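Local coordinates for ORF34P2 (Lactococcus phage p2, PDB 2WKD), which binds single-stranded DNA, probably with nanomolar affinity and without sequence specificity, at residues I3-A8 against T61-V66; I27-L32 against Y45-M50; M56-T61 against V84-I89. The protein carries 2 engineered substitutions. One frame throughout, in Å; residues are numbered along the deposited sequence.

Strand 2-9 opens the chain and, in contact 1, pairs with 61-66, closing a loop of 52 residues that takes in most of the first half of the protein. Contact 2 lies wholly within that loop: strands 25-31 and 45-49 come together across a short excursion of 12 residues. The chain then enters strand 59-68, whose first half also takes part in contact 3, which closes the hairpin with strand 77-87 over 22 residues. Contacts 1 and 3 cross along the sequence and share T61, whereas contact 2 closes before contact 3 opens. V6, V30, V62 and A48 pack contact 1 onto contact 2 inside the beta-fold of this OB-clan protein.

Contact 1 of 3, residues I3-A8 against T61-V66; sequences IITVTA and TVSGRV
I4 and V6 exchange paired backbone hydrogen bonds with G64 and V62; strand 3-8 runs antiparallel to 61-63 at 168°. V6 N reaches V62 O at 2.7 Å, and I4 N reaches G64 O at 3.0 Å. The latter donor stands well above the plane of the G64 carbonyl, where the chain turns a corner. Between these pairs T5 CA points its hydrogen at V62 O over 3.2 Å, so that V62 O receives both an N-H and a C-H.

Hydroxyls line the face that carries T5, T7, T61 and S63. T7 OG1 and T61 OG1 are hydrogen-bonded at 3.2 Å, and either may donate. T5 OG1 and S63 OG meet at 2.9 Å, the serine oxygen being swung away from its own backbone N (chi1 -170°). On the same face the methyls T5 CG2 and T61 CG2 touch at 3.6 Å on the diagonal.

Apolar contacts gather at the corner. I4 CD1 presses on V66 CG1 at 3.5 Å, a tight approach at about a right angle, and V66 is nearly eclipsed (chi1 -7°). I3 CD1 lies 4.0 Å from R65 CG, while R65 NE makes a salt bridge to E34 of the second subunit.

Strand 77-87 flanks 59-68 on its other side, F79 and P82 touching V62. V30 of strand 25-31 covers V6, and I3 to V6 also pair antiparallel with a strand of the second subunit, which carries the sheet across the interface.

Contact 2 of 3, residues I27-L32 against Y45-M50; sequences IISVPL and YGSAFM. Engineered in segment 45-50: M50 (natural residue Leu).
V30 O is gripped twice from the opposite strand: G46 N donates to it at 2.7 Å, in the carbonyl plane, and Y45 CA adds a C-H contact at 3.2 Å. Further along, I28 and A48 form the second antiparallel hydrogen-bonded pair, I28 N meeting A48 O at 3.0 Å.

The face with P31, S29 and I27 carries the rings. P31 lies over one face of Y45 in a CH-pi contact, its CB 4.2 Å from the ring centroid and 26° off the normal. S29 OG, held anti to its backbone N (chi1 180°), sits 3.5 Å from Y45 CB. At the other end I27 and F49 run side by side in the same direction, and I27 CD1 approaches F49 CE1 obliquely at 3.5 Å.

On the opposite face L32 folds over G46, its CD2 only 3.9 Å from G46 CA, an approach allowed by the missing side chain. I28 CD1 meets CE of M50, an engineered selenomethionine, at a tight 3.4 Å; the bent M50 chain turns this methyl back across the isoleucine.

The cross-strand bonds use the amides of I28, V30, G46 and A48, while S29 and S47 bond outward to N14 and to Y77 and F79. The two faces thus differ in chemistry: one mixes serine hydroxyls with two largely exposed rings; the other is apolar and buried, I28, V30 and A48 facing the interior with V6, V62 and F79.

Contact 3 of 3, residues M56-T61 against V84-I89; sequences MGDTVT and VEKVFI. Engineered in segment 56-61: M56 (natural residue Leu).
D58 and K86 face each other obliquely at the open end of this hairpin. K86 is fully extended, CG anti to the backbone N (chi1 -173°) with every later torsion near trans, which lays the end of the chain, CE nearest, alongside the carboxylate, with NZ just beyond direct bonding distance. The direct salt bridge is long, 3.9 Å from D58 OD2 to K86 NZ, and two waters fill in. One gives a proton to D58 OD1 at 2.7 Å and takes one from K86 NZ; the other links NZ to OD2, which also accepts the backbone N of Q55.

T59 places its two branches differently: OG1 lies 3.9 Å from I89 CD1, whereas CG2 sits 4.0 Å from V87 CB. V87 keeps CG1 anti to its backbone N (chi1 179°) and turns CG2 to T61 OG1, 3.3 Å away, whose hydroxyl is bonded to T7. V60 CB rests 4.1 Å from V84 CG1.

Between the strands T61 N donates to E85 O at 2.8 Å. At the open end of the hairpin a water, 2.8 Å from T59 N, joins it to V87 O in place of a direct bond. With its own two bridging waters, the D58-K86 ionic link at this surface is probably well screened by solvent.

Contact 1 of 3, residues I3-A8 against T61-V66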
loop_
_atom_site.group_PDB
_atom_site.type_symbol
_atom_site.label_atom_id
_atom_site.label_comp_id
_atom_site.label_asym_id
_atom_site.label_seq_id
_atom_site.Cartn_x
_atom_site.Cartn_y
_atom_site.Cartn_z
ATOM N N ILE A 3 4.590 -2.921 0.448
ATOM C CA ILE A 3 5.052 -1.596 0.023
ATOM C C ILE A 3 3.810 -0.818 -0.376
ATOM O O ILE A 3 2.983 -1.310 -1.148
ATOM C CB ILE A 3 6.033 -1.680 -1.194
ATOM C CG1 ILE A 3 7.254 -2.548 -0.872
ATOM C CG2 ILE A 3 6.472 -0.279 -1.681
ATOM C CD1 ILE A 3 8.164 -2.003 0.224
ATOM N N ILE A 4 3.644 0.371 0.193
ATOM C CA ILE A 4 2.552 1.255 -0.204
ATOM C C ILE A 4 3.179 2.409 -0.970
ATOM O O ILE A 4 4.194 2.996 -0.520
ATOM C CB ILE A 4 1.712 1.755 1.009
ATOM C CG1 ILE A 4 1.155 0.551 1.793
ATOM C CG2 ILE A 4 0.593 2.671 0.552
ATOM C CD1 ILE A 4 0.104 0.894 2.860
ATOM N N THR A 5 2.597 2.695 -2.137
ATOM C CA THR A 5 3.088 3.744 -3.036
ATOM C C THR A 5 1.986 4.755 -3.316
ATOM O O THR A 5 0.993 4.419 -3.945
ATOM C CB THR A 5 3.583 3.167 -4.397
ATOM O OG1 THR A 5 4.542 2.130 -4.165
ATOM C CG2 THR A 5 4.244 4.272 -5.238
ATOM N N VAL A 6 2.172 5.998 -2.872
ATOM C CA VAL A 6 1.164 7.039 -3.102
ATOM C C VAL A 6 1.740 8.199 -3.904
ATOM O O VAL A 6 2.861 8.634 -3.663
ATOM C CB VAL A 6 0.536 7.573 -1.772
ATOM C CG1 VAL A 6 -0.753 8.395 -2.066
ATOM C CG2 VAL A 6 0.194 6.437 -0.835
ATOM N N THR A 7 0.972 8.668 -4.881
ATOM C CA THR A 7 1.311 9.857 -5.648
ATOM C C THR A 7 0.301 10.929 -5.270
ATOM O O THR A 7 -0.909 10.704 -5.313
ATOM C CB THR A 7 1.291 9.563 -7.171
ATOM O OG1 THR A 7 2.187 8.481 -7.436
ATOM C CG2 THR A 7 1.723 10.787 -7.997
ATOM N N ALA A 8 0.805 12.089 -4.870
ATOM C CA ALA A 8 -0.056 13.148 -4.359
ATOM C C ALA A 8 0.650 14.502 -4.470
ATOM O O ALA A 8 1.884 14.557 -4.535
ATOM C CB ALA A 8 -0.419 12.860 -2.904
ATOM N N THR A 61 5.932 11.064 -5.304
ATOM C CA THR A 61 5.616 9.665 -5.097
ATOM C C THR A 61 6.260 9.207 -3.786
ATOM O O THR A 61 7.479 9.247 -3.637
ATOM C CB THR A 61 6.068 8.815 -6.302
ATOM O OG1 THR A 61 5.270 9.177 -7.430
ATOM C CG2 THR A 61 5.860 7.345 -6.055
ATOM N N VAL A 62 5.430 8.804 -2.832
ATOM C CA VAL A 62 5.919 8.226 -1.578
ATOM C C VAL A 62 5.724 6.706 -1.562
ATOM O O VAL A 62 4.591 6.210 -1.684
ATOM C CB VAL A 62 5.242 8.859 -0.370
ATOM C CG1 VAL A 62 5.837 8.281 0.916
ATOM C CG2 VAL A 62 5.415 10.387 -0.416
ATOM N N SER A 63 6.838 5.980 -1.413
ATOM C CA SER A 63 6.834 4.529 -1.483
ATOM C C SER A 63 7.642 3.882 -0.356
ATOM O O SER A 63 8.814 4.184 -0.167
ATOM C CB SER A 63 7.368 4.064 -2.839
ATOM O OG SER A 63 7.174 2.669 -3.025
ATOM N N GLY A 64 7.005 2.975 0.376
ATOM C CA GLY A 64 7.720 2.149 1.341
ATOM C C GLY A 64 6.795 1.385 2.252
ATOM O O GLY A 64 5.575 1.477 2.130
ATOM N N ARG A 65 7.386 0.627 3.171
ATOM C CA ARG A 65 6.633 -0.071 4.205
ATOM C C ARG A 65 5.886 0.960 5.031
ATOM O O ARG A 65 6.307 2.127 5.103
ATOM C CB ARG A 65 7.583 -0.895 5.071
ATOM C CG ARG A 65 8.454 -1.874 4.243
ATOM C CD ARG A 65 9.784 -2.203 4.905
ATOM N NE ARG A 65 9.591 -2.776 6.232
ATOM C CZ ARG A 65 10.562 -2.983 7.116
ATOM N NH1 ARG A 65 11.818 -2.664 6.829
ATOM N NH2 ARG A 65 10.273 -3.507 8.300
ATOM N N VAL A 66 4.734 0.577 5.568
ATOM C CA VAL A 66 4.087 1.383 6.593
ATOM C C VAL A 66 3.812 0.595 7.869
ATOM O O VAL A 66 3.474 -0.598 7.824
ATOM C CB VAL A 66 2.899 2.305 6.087
ATOM C CG1 VAL A 66 2.761 2.298 4.564
ATOM C CG2 VAL A 66 1.591 2.062 6.812
#

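Contact 2 of 3, residues I27-L32 against Y45-M50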
loop_
_atom_site.group_PDB
_atom_site.type_symbol
_atom_site.label_atom_id
_atom_site.label_comp_id
_atom_site.label_asym_id
_atom_site.label_seq_id
_atom_site.Cartn_x
_atom_site.Cartn_y
_atom_site.Cartn_z
ATOM N N ILE A 27 6.140 17.235 6.620
ATOM C CA ILE A 27 5.513 15.923 6.807
ATOM C C ILE A 27 4.212 15.903 6.011
ATOM O O ILE A 27 3.354 16.780 6.194
ATOM C CB ILE A 27 5.192 15.614 8.288
ATOM C CG1 ILE A 27 6.459 15.628 9.140
ATOM C CG2 ILE A 27 4.476 14.260 8.413
ATOM C CD1 ILE A 27 6.195 15.422 10.637
ATOM N N ILE A 28 4.083 14.912 5.126
ATOM C CA ILE A 28 2.873 14.736 4.327
ATOM C C ILE A 28 2.014 13.617 4.919
ATOM O O ILE A 28 2.537 12.656 5.490
ATOM C CB ILE A 28 3.204 14.466 2.824
ATOM C CG1 ILE A 28 1.990 14.779 1.937
ATOM C CG2 ILE A 28 3.733 13.030 2.620
ATOM C CD1 ILE A 28 2.252 14.700 0.438
ATOM N N SER A 29 0.699 13.764 4.791
ATOM C CA SER A 29 -0.258 12.765 5.256
ATOM C C SER A 29 -1.083 12.333 4.051
ATOM O O SER A 29 -1.761 13.152 3.432
ATOM C CB SER A 29 -1.146 13.350 6.366
ATOM O OG SER A 29 -2.097 12.392 6.831
ATOM N N VAL A 30 -0.979 11.055 3.695
ATOM C CA VAL A 30 -1.624 10.515 2.478
ATOM C C VAL A 30 -2.539 9.310 2.768
ATOM O O VAL A 30 -2.258 8.532 3.689
ATOM C CB VAL A 30 -0.573 10.134 1.382
ATOM C CG1 VAL A 30 0.172 11.393 0.884
ATOM C CG2 VAL A 30 0.423 9.073 1.889
ATOM N N PRO A 31 -3.632 9.148 1.986
ATOM C CA PRO A 31 -4.572 8.024 2.203
ATOM C C PRO A 31 -3.937 6.698 1.768
ATOM O O PRO A 31 -3.322 6.625 0.699
ATOM C CB PRO A 31 -5.761 8.372 1.296
ATOM C CG PRO A 31 -5.176 9.173 0.185
ATOM C CD PRO A 31 -4.023 9.971 0.817
ATOM N N LEU A 32 -4.067 5.684 2.613
ATOM C CA LEU A 32 -3.525 4.356 2.348
ATOM C C LEU A 32 -4.421 3.457 1.501
ATOM O O LEU A 32 -3.990 2.389 1.069
ATOM C CB LEU A 32 -3.182 3.652 3.657
ATOM C CG LEU A 32 -2.238 4.461 4.536
ATOM C CD1 LEU A 32 -2.002 3.687 5.816
ATOM C CD2 LEU A 32 -0.902 4.794 3.823
ATOM N N TYR A 45 -4.751 7.150 7.032
ATOM C CA TYR A 45 -3.739 8.037 6.461
ATOM C C TYR A 45 -2.366 7.715 6.997
ATOM O O TYR A 45 -2.212 7.430 8.179
ATOM C CB TYR A 45 -4.074 9.510 6.727
ATOM C CG TYR A 45 -5.124 10.017 5.783
ATOM C CD1 TYR A 45 -6.462 9.674 5.960
ATOM C CD2 TYR A 45 -4.777 10.808 4.689
ATOM C CE1 TYR A 45 -7.430 10.111 5.077
ATOM C CE2 TYR A 45 -5.733 11.253 3.798
ATOM C CZ TYR A 45 -7.063 10.898 4.003
ATOM O OH TYR A 45 -8.024 11.334 3.132
ATOM N N GLY A 46 -1.379 7.723 6.108
ATOM C CA GLY A 46 0.002 7.522 6.513
ATOM C C GLY A 46 0.806 8.801 6.371
ATOM O O GLY A 46 0.548 9.616 5.480
ATOM N N SER A 47 1.788 8.966 7.248
ATOM C CA SER A 47 2.657 10.139 7.223
ATOM C C SER A 47 4.080 9.787 6.823
ATOM O O SER A 47 4.578 8.705 7.145
ATOM C CB SER A 47 2.657 10.817 8.591
ATOM O OG SER A 47 1.325 10.994 9.032
ATOM N N ALA A 48 4.733 10.712 6.125
ATOM C CA ALA A 48 6.132 10.550 5.714
ATOM C C ALA A 48 6.863 11.896 5.711
ATOM O O ALA A 48 6.283 12.922 5.342
ATOM C CB ALA A 48 6.205 9.921 4.333
ATOM N N PHE A 49 8.134 11.874 6.107
ATOM C CA PHE A 49 8.990 13.051 6.023
ATOM C C PHE A 49 9.444 13.260 4.586
ATOM O O PHE A 49 9.780 12.295 3.892
ATOM C CB PHE A 49 10.203 12.904 6.948
ATOM C CG PHE A 49 9.873 13.035 8.419
ATOM C CD1 PHE A 49 9.854 14.287 9.035
ATOM C CD2 PHE A 49 9.591 11.913 9.188
ATOM C CE1 PHE A 49 9.560 14.413 10.396
ATOM C CE2 PHE A 49 9.291 12.037 10.557
ATOM C CZ PHE A 49 9.277 13.287 11.155
HETATM N N MSE A 50 9.431 14.510 4.140
HETATM C CA MSE A 50 9.842 14.882 2.789
HETATM C C MSE A 50 11.313 15.277 2.810
HETATM O O MSE A 50 11.774 15.885 3.782
HETATM C CB MSE A 50 9.042 16.095 2.280
HETATM C CG MSE A 50 7.543 15.927 2.277
HETATM SE SE MSE A 50 6.934 14.829 0.764
HETATM C CE MSE A 50 5.438 15.913 0.280
#

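Contact 3 of 3, residues M56-T61 against V84-I89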
loop_
_atom_site.group_PDB
_atom_site.type_symbol
_atom_site.label_atom_id
_atom_site.label_comp_id
_atom_site.label_asym_id
_atom_site.label_seq_id
_atom_site.Cartn_x
_atom_site.Cartn_y
_atom_site.Cartn_z
HETATM N N MSE A 56 6.215 23.157 -1.469
HETATM C CA MSE A 56 4.756 23.210 -1.517
HETATM C C MSE A 56 4.303 23.342 -2.967
HETATM O O MSE A 56 4.808 24.188 -3.711
HETATM C CB MSE A 56 4.210 24.365 -0.672
HETATM C CG MSE A 56 4.586 24.302 0.816
HETATM SE SE MSE A 56 3.822 22.729 1.686
HETATM C CE MSE A 56 2.034 23.422 2.013
ATOM N N GLY A 57 3.383 22.475 -3.375
ATOM C CA GLY A 57 2.910 22.467 -4.761
ATOM C C GLY A 57 3.536 21.390 -5.624
ATOM O O GLY A 57 3.022 21.084 -6.704
ATOM N N ASP A 58 4.630 20.790 -5.160
ATOM C CA ASP A 58 5.224 19.663 -5.883
ATOM C C ASP A 58 4.300 18.448 -5.846
ATOM O O ASP A 58 3.570 18.245 -4.869
ATOM C CB ASP A 58 6.573 19.271 -5.264
ATOM C CG ASP A 58 7.689 20.252 -5.587
ATOM O OD1 ASP A 58 7.464 21.227 -6.352
ATOM O OD2 ASP A 58 8.807 20.036 -5.057
ATOM N N THR A 59 4.347 17.641 -6.905
ATOM C CA THR A 59 3.730 16.309 -6.901
ATOM C C THR A 59 4.857 15.337 -6.556
ATOM O O THR A 59 5.982 15.463 -7.093
ATOM C CB THR A 59 3.104 15.953 -8.272
ATOM O OG1 THR A 59 2.176 16.974 -8.657
ATOM C CG2 THR A 59 2.379 14.593 -8.242
ATOM N N VAL A 60 4.571 14.410 -5.633
ATOM C CA VAL A 60 5.556 13.436 -5.175
ATOM C C VAL A 60 5.015 12.017 -5.188
ATOM O O VAL A 60 3.801 11.796 -5.091
ATOM C CB VAL A 60 6.050 13.736 -3.733
ATOM C CG1 VAL A 60 6.839 15.048 -3.693
ATOM C CG2 VAL A 60 4.867 13.756 -2.740
ATOM N N THR A 61 5.932 11.064 -5.304
ATOM C CA THR A 61 5.616 9.665 -5.097
ATOM C C THR A 61 6.260 9.207 -3.786
ATOM O O THR A 61 7.479 9.247 -3.637
ATOM C CB THR A 61 6.068 8.815 -6.302
ATOM O OG1 THR A 61 5.270 9.177 -7.430
ATOM C CG2 THR A 61 5.860 7.345 -6.055
ATOM N N VAL A 84 11.087 8.943 -1.529
ATOM C CA VAL A 84 10.249 10.048 -1.987
ATOM C C VAL A 84 10.863 10.600 -3.271
ATOM O O VAL A 84 12.040 10.960 -3.299
ATOM C CB VAL A 84 10.052 11.172 -0.904
ATOM C CG1 VAL A 84 9.104 12.275 -1.413
ATOM C CG2 VAL A 84 9.507 10.592 0.411
ATOM N N GLU A 85 10.061 10.643 -4.331
ATOM C CA GLU A 85 10.502 11.140 -5.632
ATOM C C GLU A 85 9.613 12.285 -6.056
ATOM O O GLU A 85 8.392 12.219 -5.905
ATOM C CB GLU A 85 10.453 10.034 -6.697
ATOM C CG GLU A 85 11.527 8.959 -6.528
ATOM C CD GLU A 85 11.364 7.780 -7.479
ATOM O OE1 GLU A 85 10.352 7.056 -7.367
ATOM O OE2 GLU A 85 12.259 7.566 -8.327
ATOM N N LYS A 86 10.232 13.338 -6.578
ATOM C CA LYS A 86 9.496 14.415 -7.224
ATOM C C LYS A 86 9.007 13.929 -8.602
ATOM O O LYS A 86 9.778 13.347 -9.346
ATOM C CB LYS A 86 10.395 15.647 -7.397
ATOM C CG LYS A 86 9.662 16.876 -7.904
ATOM C CD LYS A 86 10.531 18.123 -7.805
ATOM C CE LYS A 86 9.834 19.324 -8.442
ATOM N NZ LYS A 86 10.698 20.542 -8.430
ATOM N N VAL A 87 7.738 14.192 -8.919
ATOM C CA VAL A 87 7.132 13.844 -10.214
ATOM C C VAL A 87 7.001 15.089 -11.082
ATOM O O VAL A 87 6.577 16.145 -10.601
ATOM C CB VAL A 87 5.722 13.221 -10.026
ATOM C CG1 VAL A 87 5.069 12.884 -11.395
ATOM C CG2 VAL A 87 5.796 11.987 -9.155
ATOM N N PHE A 88 7.349 14.975 -12.359
ATOM C CA PHE A 88 7.293 16.127 -13.268
ATOM C C PHE A 88 6.163 16.040 -14.290
ATOM O O PHE A 88 5.900 14.971 -14.838
ATOM C CB PHE A 88 8.638 16.328 -13.966
ATOM C CG PHE A 88 9.752 16.637 -13.019
ATOM C CD1 PHE A 88 10.095 17.959 -12.742
ATOM C CD2 PHE A 88 10.445 15.605 -12.375
ATOM C CE1 PHE A 88 11.120 18.253 -11.838
ATOM C CE2 PHE A 88 11.473 15.892 -11.462
ATOM C CZ PHE A 88 11.810 17.224 -11.199
ATOM N N ILE A 89 5.516 17.180 -14.536
ATOM C CA ILE A 89 4.433 17.305 -15.524
ATOM C C ILE A 89 4.807 18.294 -16.625
ATOM O O ILE A 89 5.717 18.044 -17.413
ATOM C CB ILE A 89 3.098 17.761 -14.872
ATOM C CG1 ILE A 89 2.527 16.675 -13.942
ATOM C CG2 ILE A 89 2.082 18.134 -15.945
ATOM C CD1 ILE A 89 3.013 16.739 -12.475
HETATM O O HOH W 1 11.108 20.867 -5.461
HETATM O O HOH W 2 9.079 22.694 -7.978
HETATM O O HOH W 3 6.273 18.256 -8.820
HETATM O O HOH W 4 9.073 6.928 -4.421
#